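Local coordinates for Alr4995 protein (Nostoc sp., PDB 6LRG) that probably hydrolyses arginine to ornithine in its N-terminal guanidine-modifying domain and carries a Rossmann-fold C-terminal region that may convert ornithine further, at residues I5-C10 with C264-V269; W63-F68 with K88-E93; V498-G503 with N524-H529; L511-Y516 with C587-I592. All coordinates share one frame; numbering follows the deposited sequence.

How the contacts relate
Contacts 1 and 2 belong to the guanidine-modifying part of the chain and share one ligand: L-ornithine meets Cys264 of contact 1 at its side-chain amine and Asp65 and Arg90 of contact 2 at its amino-acid end. Their centres lie about 16 Å apart, and they touch, with Cys264 CB 3.5 Å from Phe68 CD1. Contacts 3 and 4 lie in the C-terminal Rossmann fold and pack helices beside its parallel sheet. Their centres are about 17 Å apart, their nearest atoms about 8 Å, and their segments alternate along the chain. The two pairs stand apart: contact 2 is about 47 Å from contact 3 and about 55 Å from contact 4, centre to centre, so neither helix contact borders the ornithine pocket.

Contact 1: residues I5-C10 with C264-V269; sequences IRFLMC and CLTLRV. With ORN (L-ornithine), chain E.
Ile5 lies on one face of the Arg268 guanidinium, its CG2 3.7 Å above the plane and over the centre. The Phe7 ring meets the same arginine lower down and obliquely, CE2 coming 3.5 Å from Arg268 CB, with its plane turned 73° from the guanidinium. Phe7 and Arg268 belong to a small mixed sheet in which strand 6-9 runs between strand 53-56 and the short, weakly bonded antiparallel strand 267-268, within a domain of the guanidine-modifying (pentein) superfamily. With CG anti to the backbone N (chi1 179°), the extended chain from CG to NE carries Arg268 past the Phe7 ring and on to Ile5; NE is also bonded to Thr270 O. The pairing rests on two clear bonds, Leu8 N to Leu267 O at 2.8 Å and Val269 N to Arg6 O at 3.1 Å; the return bond from Leu267 N to Leu8 O is weak. The side chains of Phe7 and Arg268 face one side of the sheet, those of Leu8 and Leu267 the other, where helix 93-102 packs on them. Strand 267-268 follows closely on Cys264, a residue placed as expected for the superfamily's nucleophilic cysteine, its SG 3.0 Å from NE of the bound ornithine.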
loop_
_atom_site.group_PDB
_atom_site.type_symbol
_atom_site.label_atom_id
_atom_site.label_comp_id
_atom_site.label_asym_id
_atom_site.label_seq_id
_atom_site.Cartn_x
_atom_site.Cartn_y
_atom_site.Cartn_z
ATOM N N ILE B 5 63.680 13.239 1.118
ATOM C CA ILE B 5 62.385 13.301 1.793
ATOM C C ILE B 5 62.445 12.686 3.187
ATOM O O ILE B 5 63.045 11.631 3.367
ATOM C CB ILE B 5 61.295 12.560 0.994
ATOM C CG1 ILE B 5 61.384 12.887 -0.499
ATOM C CG2 ILE B 5 59.914 12.889 1.538
ATOM C CD1 ILE B 5 60.367 12.121 -1.336
ATOM N N ARG B 6 61.821 13.341 4.166
ATOM C CA ARG B 6 61.743 12.809 5.522
ATOM C C ARG B 6 60.300 12.470 5.880
ATOM O O ARG B 6 59.397 13.266 5.650
ATOM C CB ARG B 6 62.283 13.799 6.566
ATOM C CG ARG B 6 63.602 14.491 6.253
ATOM C CD ARG B 6 64.055 15.356 7.436
ATOM N NE ARG B 6 64.577 14.545 8.532
ATOM C CZ ARG B 6 65.856 14.185 8.654
ATOM N NH1 ARG B 6 66.759 14.565 7.748
ATOM N NH2 ARG B 6 66.239 13.439 9.687
ATOM N N PHE B 7 60.099 11.300 6.477
ATOM C CA PHE B 7 58.814 10.925 7.038
ATOM C C PHE B 7 58.927 10.712 8.532
ATOM O O PHE B 7 59.942 10.231 9.023
ATOM C CB PHE B 7 58.287 9.657 6.386
ATOM C CG PHE B 7 57.796 9.864 5.001
ATOM C CD1 PHE B 7 58.664 9.768 3.924
ATOM C CD2 PHE B 7 56.457 10.162 4.769
ATOM C CE1 PHE B 7 58.205 9.967 2.628
ATOM C CE2 PHE B 7 55.994 10.363 3.483
ATOM C CZ PHE B 7 56.866 10.265 2.408
ATOM N N LEU B 8 57.873 11.072 9.253
ATOM C CA LEU B 8 57.812 10.819 10.679
ATOM C C LEU B 8 56.940 9.609 10.952
ATOM O O LEU B 8 55.802 9.570 10.494
ATOM C CB LEU B 8 57.261 12.033 11.408
ATOM C CG LEU B 8 57.155 11.875 12.918
ATOM C CD1 LEU B 8 58.553 11.735 13.518
ATOM C CD2 LEU B 8 56.422 13.057 13.494
ATOM N N MET B 9 57.476 8.625 11.677
ATOM C CA MET B 9 56.708 7.444 12.095
ATOM C C MET B 9 56.870 7.181 13.590
ATOM O O MET B 9 57.656 7.853 14.260
ATOM C CB MET B 9 57.132 6.200 11.303
ATOM C CG MET B 9 56.829 6.287 9.826
ATOM S SD MET B 9 57.259 4.788 8.923
ATOM C CE MET B 9 56.288 3.564 9.801
ATOM N N CYS B 10 56.131 6.206 14.111
ATOM C CA CYS B 10 56.208 5.865 15.525
ATOM C C CYS B 10 56.035 4.359 15.701
ATOM O O CYS B 10 55.043 3.793 15.246
ATOM C CB CYS B 10 55.156 6.635 16.323
ATOM S SG CYS B 10 55.222 6.449 18.131
ATOM N N CYS B 264 48.282 6.768 7.376
ATOM C CA CYS B 264 48.052 7.157 8.760
ATOM C C CYS B 264 49.260 6.938 9.635
ATOM O O CYS B 264 49.453 7.632 10.633
ATOM C CB CYS B 264 46.875 6.384 9.339
ATOM S SG CYS B 264 45.322 6.945 8.705
ATOM N N LEU B 265 50.063 5.954 9.258
ATOM C CA LEU B 265 51.249 5.602 10.015
ATOM C C LEU B 265 52.444 6.513 9.693
ATOM O O LEU B 265 53.490 6.405 10.325
ATOM C CB LEU B 265 51.592 4.138 9.750
ATOM C CG LEU B 265 50.578 3.171 10.357
ATOM C CD1 LEU B 265 50.715 1.772 9.767
ATOM C CD2 LEU B 265 50.725 3.151 11.871
ATOM N N THR B 266 52.275 7.416 8.726
ATOM C CA THR B 266 53.359 8.292 8.285
ATOM C C THR B 266 52.962 9.757 8.253
ATOM O O THR B 266 51.787 10.093 8.128
ATOM C CB THR B 266 53.865 7.935 6.856
ATOM O OG1 THR B 266 52.911 8.375 5.877
ATOM C CG2 THR B 266 54.114 6.439 6.705
ATOM N N LEU B 267 53.958 10.630 8.339
ATOM C CA LEU B 267 53.736 12.057 8.191
ATOM C C LEU B 267 54.906 12.657 7.443
ATOM O O LEU B 267 56.008 12.761 7.984
ATOM C CB LEU B 267 53.568 12.736 9.554
ATOM C CG LEU B 267 53.510 14.272 9.549
ATOM C CD1 LEU B 267 52.348 14.777 8.721
ATOM C CD2 LEU B 267 53.389 14.813 10.949
ATOM N N ARG B 268 54.680 13.048 6.197
ATOM C CA ARG B 268 55.734 13.697 5.434
ATOM C C ARG B 268 56.040 15.089 5.987
ATOM O O ARG B 268 55.200 15.977 5.927
ATOM C CB ARG B 268 55.350 13.780 3.958
ATOM C CG ARG B 268 56.392 14.476 3.089
ATOM C CD ARG B 268 56.095 14.287 1.612
ATOM N NE ARG B 268 56.995 15.050 0.749
ATOM C CZ ARG B 268 57.332 14.676 -0.483
ATOM N NH1 ARG B 268 56.856 13.540 -0.991
ATOM N NH2 ARG B 268 58.144 15.436 -1.205
ATOM N N VAL B 269 57.253 15.282 6.504
ATOM C CA VAL B 269 57.639 16.565 7.085
ATOM C C VAL B 269 58.509 17.428 6.140
ATOM O O VAL B 269 58.871 18.559 6.477
ATOM C CB VAL B 269 58.366 16.340 8.429
ATOM C CG1 VAL B 269 57.486 15.528 9.336
ATOM C CG2 VAL B 269 59.658 15.591 8.214
HETATM N N ORN E . 42.409 5.350 16.349
HETATM C CA ORN E . 42.769 6.494 15.569
HETATM C CB ORN E . 42.980 6.115 14.118
HETATM C CG ORN E . 43.415 7.330 13.327
HETATM C CD ORN E . 43.856 6.917 11.940
HETATM N NE ORN E . 43.794 8.033 11.048
HETATM C C ORN E . 41.669 7.520 15.704
HETATM O O ORN E . 41.924 8.753 15.699
HETATM O OXT ORN E . 40.488 7.123 15.852
#

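Contact 2: residues W63-F68 with K88-E93; sequences WPDLVF and KERQGE. With ORN (L-ornithine), chain E.
Gly92 sets its CA over one face of the Trp63 indole in a CH-pi contact, 3.5 Å from the centroid of the six-membered ring and 19° off the normal. Having no side chain, the glycine lets the backbone come this near, while Glu89 O approaches the ring edge in plane, 3.5 Å from Trp63 CE3. Apolar packing continues at Leu66, whose CD1 rests 3.5 Å from Glu93 CB, the two side chains running antiparallel alongside one another. The Phe68 ring lies between ornithine CD, offset toward the rim of one face, and Val67 CG2, centred over the other. The ionic part is the side-on salt bridge of Arg90 with Glu93. Arg90 NE reaches Glu93 OE2 at 2.9 Å, tilted from the guanidinium plane, and NH2 meets the syn lone pair of OE1 at 3.0 Å, almost in that plane. The bend at chi3 (69°) turns the guanidinium under Asp65 CB, which covers one face, and NH2 adds a weak bond to Phe68 O. This is probably the substrate pocket of the guanidine-modifying domain, here holding ornithine, the likely product. Arg90 NH1 donates to ornithine O at 2.7 Å and also to Asn71 OD1, and Asp65 OD1 takes the ornithine N, also at 2.7 Å, while Tyr19 OH bonds Asp65 OD2. With an alanine in place of Arg90, the ornithine carboxylate would probably lose that grip and buried Glu93 its countercharge.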
loop_
_atom_site.group_PDB
_atom_site.type_symbol
_atom_site.label_atom_id
_atom_site.label_comp_id
_atom_site.label_asym_id
_atom_site.label_seq_id
_atom_site.Cartn_x
_atom_site.Cartn_y
_atom_site.Cartn_z
ATOM N N TRP B 63 49.161 5.618 25.165
ATOM C CA TRP B 63 48.729 6.335 23.982
ATOM C C TRP B 63 49.027 5.481 22.774
ATOM O O TRP B 63 49.950 5.773 22.022
ATOM C CB TRP B 63 49.429 7.688 23.884
ATOM C CG TRP B 63 49.414 8.429 25.179
ATOM C CD1 TRP B 63 50.460 8.595 26.049
ATOM C CD2 TRP B 63 48.287 9.083 25.773
ATOM N NE1 TRP B 63 50.053 9.336 27.139
ATOM C CE2 TRP B 63 48.722 9.640 26.997
ATOM C CE3 TRP B 63 46.959 9.265 25.383
ATOM C CZ2 TRP B 63 47.874 10.363 27.833
ATOM C CZ3 TRP B 63 46.113 9.980 26.221
ATOM C CH2 TRP B 63 46.574 10.514 27.434
ATOM N N PRO B 64 48.239 4.416 22.583
ATOM C CA PRO B 64 48.515 3.425 21.538
ATOM C C PRO B 64 48.366 3.989 20.131
ATOM O O PRO B 64 48.954 3.447 19.196
ATOM C CB PRO B 64 47.462 2.345 21.797
ATOM C CG PRO B 64 46.321 3.080 22.431
ATOM C CD PRO B 64 46.956 4.163 23.266
ATOM N N ASP B 65 47.579 5.054 19.984
ATOM C CA ASP B 65 47.323 5.647 18.677
ATOM C C ASP B 65 48.448 6.609 18.277
ATOM O O ASP B 65 48.376 7.265 17.243
ATOM C CB ASP B 65 45.973 6.379 18.676
ATOM C CG ASP B 65 44.776 5.427 18.564
ATOM O OD1 ASP B 65 44.717 4.648 17.586
ATOM O OD2 ASP B 65 43.896 5.459 19.458
ATOM N N LEU B 66 49.496 6.673 19.087
ATOM C CA LEU B 66 50.649 7.510 18.765
ATOM C C LEU B 66 51.306 7.053 17.466
ATOM O O LEU B 66 51.957 7.837 16.776
ATOM C CB LEU B 66 51.655 7.494 19.912
ATOM C CG LEU B 66 52.548 8.726 20.022
ATOM C CD1 LEU B 66 51.691 9.932 20.340
ATOM C CD2 LEU B 66 53.651 8.532 21.068
ATOM N N VAL B 67 51.106 5.785 17.113
ATOM C CA VAL B 67 51.632 5.247 15.863
ATOM C C VAL B 67 51.062 5.976 14.655
ATOM O O VAL B 67 51.639 5.939 13.568
ATOM C CB VAL B 67 51.319 3.742 15.715
ATOM C CG1 VAL B 67 52.174 2.934 16.651
ATOM C CG2 VAL B 67 49.825 3.472 15.973
ATOM N N PHE B 68 49.914 6.627 14.838
ATOM C CA PHE B 68 49.264 7.318 13.725
ATOM C C PHE B 68 49.719 8.766 13.666
ATOM O O PHE B 68 48.986 9.685 14.034
ATOM C CB PHE B 68 47.742 7.208 13.836
ATOM C CG PHE B 68 47.242 5.791 13.700
ATOM C CD1 PHE B 68 47.539 5.049 12.559
ATOM C CD2 PHE B 68 46.504 5.193 14.715
ATOM C CE1 PHE B 68 47.098 3.740 12.430
ATOM C CE2 PHE B 68 46.061 3.882 14.593
ATOM C CZ PHE B 68 46.354 3.158 13.449
ATOM N N LYS B 88 39.192 12.826 23.950
ATOM C CA LYS B 88 40.227 12.872 24.979
ATOM C C LYS B 88 41.139 11.646 25.032
ATOM O O LYS B 88 42.200 11.703 25.655
ATOM C CB LYS B 88 39.592 13.098 26.351
ATOM C CG LYS B 88 39.495 14.582 26.663
ATOM C CD LYS B 88 38.204 15.049 27.335
ATOM C CE LYS B 88 38.202 16.592 27.395
ATOM N NZ LYS B 88 37.835 17.142 28.740
ATOM N N GLU B 89 40.756 10.557 24.373
ATOM C CA GLU B 89 41.607 9.365 24.342
ATOM C C GLU B 89 42.927 9.628 23.617
ATOM O O GLU B 89 43.881 8.852 23.725
ATOM C CB GLU B 89 40.899 8.194 23.654
ATOM C CG GLU B 89 39.812 7.515 24.462
ATOM C CD GLU B 89 38.548 8.336 24.545
ATOM O OE1 GLU B 89 38.392 9.260 23.713
ATOM O OE2 GLU B 89 37.719 8.059 25.443
ATOM N N ARG B 90 42.961 10.705 22.842
ATOM C CA ARG B 90 44.118 10.988 22.026
ATOM C C ARG B 90 44.760 12.313 22.388
ATOM O O ARG B 90 45.884 12.585 21.974
ATOM C CB ARG B 90 43.740 10.970 20.546
ATOM C CG ARG B 90 43.515 9.570 20.008
ATOM C CD ARG B 90 43.640 9.521 18.490
ATOM N NE ARG B 90 45.010 9.742 18.040
ATOM C CZ ARG B 90 45.402 9.633 16.773
ATOM N NH1 ARG B 90 44.519 9.297 15.840
ATOM N NH2 ARG B 90 46.669 9.850 16.438
ATOM N N GLN B 91 44.070 13.119 23.184
ATOM C CA GLN B 91 44.570 14.441 23.535
ATOM C C GLN B 91 45.914 14.389 24.249
ATOM O O GLN B 91 46.710 15.315 24.131
ATOM C CB GLN B 91 43.544 15.188 24.382
ATOM C CG GLN B 91 42.351 15.688 23.557
ATOM C CD GLN B 91 41.263 16.342 24.387
ATOM O OE1 GLN B 91 41.472 16.684 25.548
ATOM N NE2 GLN B 91 40.093 16.530 23.785
ATOM N N GLY B 92 46.192 13.294 24.950
ATOM C CA GLY B 92 47.457 13.155 25.642
ATOM C C GLY B 92 48.633 12.970 24.696
ATOM O O GLY B 92 49.797 13.104 25.097
ATOM N N GLU B 93 48.347 12.657 23.437
ATOM C CA GLU B 93 49.413 12.502 22.450
ATOM C C GLU B 93 49.984 13.861 22.058
ATOM O O GLU B 93 51.120 13.949 21.569
ATOM C CB GLU B 93 48.908 11.791 21.195
ATOM C CG GLU B 93 48.332 10.409 21.400
ATOM C CD GLU B 93 47.704 9.871 20.119
ATOM O OE1 GLU B 93 48.084 10.330 19.020
ATOM O OE2 GLU B 93 46.804 9.017 20.209
HETATM N N ORN E . 42.409 5.350 16.349
HETATM C CA ORN E . 42.769 6.494 15.569
HETATM C CB ORN E . 42.980 6.115 14.118
HETATM C CG ORN E . 43.415 7.330 13.327
HETATM C CD ORN E . 43.856 6.917 11.940
HETATM N NE ORN E . 43.794 8.033 11.048
HETATM C C ORN E . 41.669 7.520 15.704
HETATM O O ORN E . 41.924 8.753 15.699
HETATM O OXT ORN E . 40.488 7.123 15.852
#

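Contact 3: residues V498-G503 with N524-H529; sequences VVIHTG and NAIAVH
Two helices of the C-terminal Rossmann fold meet through Ile500 and His501 on 498-501 and Ile526 and His529 on 524-536. The evidence for an edge-to-face histidine pair is direct: the ring planes stand at 88°, the centroids are 4.6 Å apart, and the edge of His501 points at the face of His529. NE2 of His501 does the touching, 3.1 Å above the plane of the His529 ring and offset toward its rim. The His529 imidazole has further company: ND1 is hydrogen-bonded to Ser539 OG and the ring also meets that of His557. Beside the rings, Ile500 and Ile526 run nearly perpendicular to each other. With CG1 anti to the backbone N (chi1 174°), Ile526 sends CD1 to within 3.6 Å of Ile500 CG1. Ile500 CG2 turns instead to the backbone, 3.7 Å from His529 O. Helix 498-501 follows strand 491-495 and helix 524-536 follows strand 519-523, so the contact joins the helix starts after two neighbouring strands of the parallel sheet. Were an alanine to replace His529, His501 would probably lose the ring face it meets, and Ser539 OG its imidazole partner. Helix 498-501 closes in a Schellman motif at Gly503, which has positive phi and whose N bonds Ile500 O at 2.9 Å. One residue earlier Thr502 N and OG1, the latter at 2.8 Å, reach Val498 O from opposite faces of the carbonyl plane.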
loop_
_atom_site.group_PDB
_atom_site.type_symbol
_atom_site.label_atom_id
_atom_site.label_comp_id
_atom_site.label_asym_id
_atom_site.label_seq_id
_atom_site.Cartn_x
_atom_site.Cartn_y
_atom_site.Cartn_z
ATOM N N VAL B 498 10.912 9.878 -11.110
ATOM C CA VAL B 498 11.272 8.817 -10.182
ATOM C C VAL B 498 12.467 8.032 -10.732
ATOM O O VAL B 498 13.286 7.533 -9.971
ATOM C CB VAL B 498 10.087 7.897 -9.903
ATOM C CG1 VAL B 498 10.448 6.882 -8.845
ATOM C CG2 VAL B 498 8.916 8.720 -9.433
ATOM N N VAL B 499 12.609 7.981 -12.050
ATOM C CA VAL B 499 13.818 7.410 -12.629
ATOM C C VAL B 499 15.095 8.089 -12.088
ATOM O O VAL B 499 16.056 7.424 -11.713
ATOM C CB VAL B 499 13.805 7.509 -14.158
ATOM C CG1 VAL B 499 15.095 6.888 -14.744
ATOM C CG2 VAL B 499 12.575 6.813 -14.712
ATOM N N ILE B 500 15.102 9.413 -12.036
ATOM C CA ILE B 500 16.250 10.126 -11.506
ATOM C C ILE B 500 16.385 9.882 -10.013
ATOM O O ILE B 500 17.413 9.406 -9.556
ATOM C CB ILE B 500 16.147 11.631 -11.754
ATOM C CG1 ILE B 500 15.828 11.897 -13.221
ATOM C CG2 ILE B 500 17.432 12.315 -11.354
ATOM C CD1 ILE B 500 16.713 11.124 -14.179
ATOM N N HIS B 501 15.333 10.190 -9.262
ATOM C CA HIS B 501 15.350 10.077 -7.804
ATOM C C HIS B 501 15.847 8.733 -7.259
ATOM O O HIS B 501 16.393 8.687 -6.159
ATOM C CB HIS B 501 13.959 10.342 -7.244
ATOM C CG HIS B 501 13.430 11.696 -7.582
ATOM N ND1 HIS B 501 12.089 12.008 -7.515
ATOM C CD2 HIS B 501 14.056 12.812 -8.013
ATOM C CE1 HIS B 501 11.913 13.268 -7.877
ATOM N NE2 HIS B 501 13.094 13.776 -8.189
ATOM N N THR B 502 15.666 7.650 -8.013
ATOM C CA THR B 502 15.976 6.319 -7.491
ATOM C C THR B 502 17.318 5.827 -7.968
ATOM O O THR B 502 17.690 4.687 -7.704
ATOM C CB THR B 502 14.914 5.263 -7.894
ATOM O OG1 THR B 502 14.799 5.209 -9.316
ATOM C CG2 THR B 502 13.565 5.601 -7.302
ATOM N N GLY B 503 18.039 6.680 -8.682
ATOM C CA GLY B 503 19.341 6.314 -9.195
ATOM C C GLY B 503 19.311 5.723 -10.581
ATOM O O GLY B 503 20.352 5.336 -11.127
ATOM N N ASN B 524 8.266 18.033 -18.387
ATOM C CA ASN B 524 9.187 19.013 -17.879
ATOM C C ASN B 524 10.076 18.456 -16.773
ATOM O O ASN B 524 11.295 18.620 -16.795
ATOM C CB ASN B 524 8.394 20.204 -17.360
ATOM C CG ASN B 524 9.239 21.431 -17.205
ATOM O OD1 ASN B 524 9.667 22.033 -18.202
ATOM N ND2 ASN B 524 9.471 21.835 -15.961
ATOM N N ALA B 525 9.451 17.782 -15.813
ATOM C CA ALA B 525 10.106 17.437 -14.554
ATOM C C ALA B 525 11.287 16.469 -14.709
ATOM O O ALA B 525 12.313 16.645 -14.053
ATOM C CB ALA B 525 9.087 16.868 -13.596
ATOM N N ILE B 526 11.149 15.461 -15.570
ATOM C CA ILE B 526 12.199 14.457 -15.765
ATOM C C ILE B 526 13.456 15.121 -16.290
ATOM O O ILE B 526 14.548 14.822 -15.844
ATOM C CB ILE B 526 11.762 13.326 -16.735
ATOM C CG1 ILE B 526 12.929 12.393 -17.030
ATOM C CG2 ILE B 526 11.249 13.882 -18.056
ATOM C CD1 ILE B 526 13.339 11.557 -15.858
ATOM N N ALA B 527 13.286 16.058 -17.212
ATOM C CA ALA B 527 14.397 16.781 -17.791
ATOM C C ALA B 527 15.040 17.699 -16.767
ATOM O O ALA B 527 16.260 17.764 -16.682
ATOM C CB ALA B 527 13.935 17.575 -18.992
ATOM N N VAL B 528 14.235 18.426 -15.997
ATOM C CA VAL B 528 14.819 19.336 -15.019
ATOM C C VAL B 528 15.549 18.537 -13.953
ATOM O O VAL B 528 16.655 18.889 -13.567
ATOM C CB VAL B 528 13.782 20.249 -14.340
ATOM C CG1 VAL B 528 14.452 21.082 -13.268
ATOM C CG2 VAL B 528 13.132 21.173 -15.353
ATOM N N HIS B 529 14.951 17.447 -13.497
ATOM C CA HIS B 529 15.574 16.665 -12.445
ATOM C C HIS B 529 16.851 15.980 -12.926
ATOM O O HIS B 529 17.842 15.940 -12.200
ATOM C CB HIS B 529 14.591 15.635 -11.890
ATOM C CG HIS B 529 13.619 16.217 -10.922
ATOM N ND1 HIS B 529 13.958 16.508 -9.620
ATOM C CD2 HIS B 529 12.329 16.601 -11.074
ATOM C CE1 HIS B 529 12.913 17.031 -9.005
ATOM N NE2 HIS B 529 11.912 17.098 -9.865
#

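Contact 4: residues L511-Y516 with C587-I592; sequences LIREGY and CVRNQI
With CG1 of Ile512 anti to the carbonyl carbon (chi1 -60°) and the chain then extended (chi2 166°), CD1 reaches Cys587 SG at 3.9 Å. The same first torsion sets CG2 anti to the backbone nitrogen, where it meets Ile592 CG1 at 3.7 Å, the two isoleucines crossing at a slant. Both Ile512 and Cys587 are buried, and this apolar centre gives way to a more exposed pair of arginines. Arg513 passes Arg589 obliquely, with CG over one face of its guanidinium, 3.2 Å from NH2; Arg513 CD is 3.4 Å from the same Arg589 NH2. The two guanidinium planes are 54° apart, which is no stack, and Arg513 NE stays 4.6 Å from Arg589 NH2. The like charges are probably eased by Glu586, which forms a salt bridge with Arg513 NH1 and a long, weak ion pair with Arg589 NE. In the Rossmann fold helix 504-513 leads into strand 519-523 and helix 583-589 into 594-597, neighbours in the parallel sheet; the contact therefore joins the ends of adjacent helices. Both ends are Schellman motifs, with Gly515 and Gln591 at positive phi. Tyr516 N bonds Leu511 O at 3.0 Å, beside a weak bond from Gly515 N to Ile512 O. Likewise Gln591 N bonds Val588 O weakly, while Ile592 N reaches back to Cys587 O at 2.7 Å.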
loop_
_atom_site.group_PDB
_atom_site.type_symbol
_atom_site.label_atom_id
_atom_site.label_comp_id
_atom_site.label_asym_id
_atom_site.label_seq_id
_atom_site.Cartn_x
_atom_site.Cartn_y
_atom_site.Cartn_z
ATOM N N LEU B 511 21.709 3.116 -21.471
ATOM C CA LEU B 511 20.846 2.527 -22.501
ATOM C C LEU B 511 20.748 3.388 -23.762
ATOM O O LEU B 511 20.764 2.868 -24.877
ATOM C CB LEU B 511 19.447 2.283 -21.945
ATOM C CG LEU B 511 19.305 1.131 -20.949
ATOM C CD1 LEU B 511 17.998 1.240 -20.182
ATOM C CD2 LEU B 511 19.388 -0.194 -21.664
ATOM N N ILE B 512 20.648 4.703 -23.589
ATOM C CA ILE B 512 20.565 5.611 -24.726
ATOM C C ILE B 512 21.894 5.691 -25.462
ATOM O O ILE B 512 21.938 5.691 -26.691
ATOM C CB ILE B 512 20.147 7.035 -24.293
ATOM C CG1 ILE B 512 18.771 7.011 -23.625
ATOM C CG2 ILE B 512 20.164 7.984 -25.487
ATOM C CD1 ILE B 512 18.428 8.285 -22.888
ATOM N N ARG B 513 22.977 5.761 -24.693
ATOM C CA ARG B 513 24.327 5.908 -25.236
ATOM C C ARG B 513 24.753 4.720 -26.109
ATOM O O ARG B 513 25.466 4.890 -27.099
ATOM C CB ARG B 513 25.317 6.097 -24.092
ATOM C CG ARG B 513 26.654 6.642 -24.513
ATOM C CD ARG B 513 27.429 7.124 -23.301
ATOM N NE ARG B 513 27.522 6.096 -22.270
ATOM C CZ ARG B 513 27.029 6.216 -21.040
ATOM N NH1 ARG B 513 26.391 7.324 -20.676
ATOM N NH2 ARG B 513 27.172 5.220 -20.171
ATOM N N GLU B 514 24.288 3.529 -25.744
ATOM C CA GLU B 514 24.637 2.300 -26.451
ATOM C C GLU B 514 23.514 1.700 -27.328
ATOM O O GLU B 514 23.463 0.479 -27.542
ATOM C CB GLU B 514 25.121 1.277 -25.430
ATOM C CG GLU B 514 26.426 1.716 -24.782
ATOM C CD GLU B 514 26.776 0.912 -23.559
ATOM O OE1 GLU B 514 25.956 0.059 -23.160
ATOM O OE2 GLU B 514 27.865 1.145 -22.985
ATOM N N GLY B 515 22.622 2.564 -27.825
ATOM C CA GLY B 515 21.755 2.243 -28.954
ATOM C C GLY B 515 20.406 1.587 -28.702
ATOM O O GLY B 515 19.751 1.128 -29.641
ATOM N N TYR B 516 19.974 1.548 -27.448
ATOM C CA TYR B 516 18.742 0.861 -27.121
ATOM C C TYR B 516 17.484 1.732 -27.185
ATOM O O TYR B 516 16.386 1.213 -27.039
ATOM C CB TYR B 516 18.844 0.258 -25.728
ATOM C CG TYR B 516 19.819 -0.881 -25.614
ATOM C CD1 TYR B 516 19.476 -2.158 -26.042
ATOM C CD2 TYR B 516 21.073 -0.691 -25.053
ATOM C CE1 TYR B 516 20.359 -3.213 -25.925
ATOM C CE2 TYR B 516 21.964 -1.736 -24.929
ATOM C CZ TYR B 516 21.603 -2.998 -25.368
ATOM O OH TYR B 516 22.489 -4.048 -25.248
ATOM N N CYS B 587 20.789 12.163 -25.059
ATOM C CA CYS B 587 19.832 12.324 -26.153
ATOM C C CYS B 587 20.380 13.284 -27.190
ATOM O O CYS B 587 20.359 12.995 -28.390
ATOM C CB CYS B 587 18.468 12.816 -25.653
ATOM S SG CYS B 587 17.431 11.493 -24.944
ATOM N N VAL B 588 20.875 14.422 -26.728
ATOM C CA VAL B 588 21.439 15.406 -27.636
ATOM C C VAL B 588 22.703 14.890 -28.346
ATOM O O VAL B 588 22.850 15.102 -29.541
ATOM C CB VAL B 588 21.755 16.718 -26.906
ATOM C CG1 VAL B 588 22.463 17.683 -27.838
ATOM C CG2 VAL B 588 20.467 17.343 -26.358
ATOM N N ARG B 589 23.579 14.185 -27.627
ATOM C CA ARG B 589 24.862 13.718 -28.193
ATOM C C ARG B 589 24.681 12.652 -29.269
ATOM O O ARG B 589 25.404 12.632 -30.264
ATOM C CB ARG B 589 25.788 13.179 -27.090
ATOM C CG ARG B 589 26.689 12.004 -27.530
ATOM C CD ARG B 589 27.574 11.436 -26.396
ATOM N NE ARG B 589 27.910 10.030 -26.642
ATOM C CZ ARG B 589 28.732 9.292 -25.898
ATOM N NH1 ARG B 589 29.347 9.815 -24.839
ATOM N NH2 ARG B 589 28.950 8.023 -26.225
ATOM N N ASN B 590 23.715 11.765 -29.072
ATOM C CA ASN B 590 23.442 10.727 -30.051
ATOM C C ASN B 590 22.260 11.074 -30.948
ATOM O O ASN B 590 21.739 10.218 -31.656
ATOM C CB ASN B 590 23.190 9.407 -29.345
ATOM C CG ASN B 590 24.366 8.969 -28.516
ATOM O OD1 ASN B 590 24.395 9.188 -27.306
ATOM N ND2 ASN B 590 25.358 8.354 -29.162
ATOM N N GLN B 591 21.843 12.334 -30.898
ATOM C CA GLN B 591 20.715 12.826 -31.681
ATOM C C GLN B 591 19.420 12.006 -31.541
ATOM O O GLN B 591 18.722 11.787 -32.525
ATOM C CB GLN B 591 21.116 12.900 -33.141
ATOM C CG GLN B 591 22.430 13.622 -33.352
ATOM C CD GLN B 591 23.014 13.336 -34.711
ATOM O OE1 GLN B 591 22.697 14.028 -35.680
ATOM N NE2 GLN B 591 23.857 12.291 -34.802
ATOM N N ILE B 592 19.102 11.564 -30.324
ATOM C CA ILE B 592 17.838 10.875 -30.053
ATOM C C ILE B 592 16.736 11.889 -29.803
ATOM O O ILE B 592 16.846 12.690 -28.880
ATOM C CB ILE B 592 17.933 9.941 -28.829
ATOM C CG1 ILE B 592 19.146 9.015 -28.936
ATOM C CG2 ILE B 592 16.669 9.129 -28.694
ATOM C CD1 ILE B 592 19.127 8.161 -30.178
#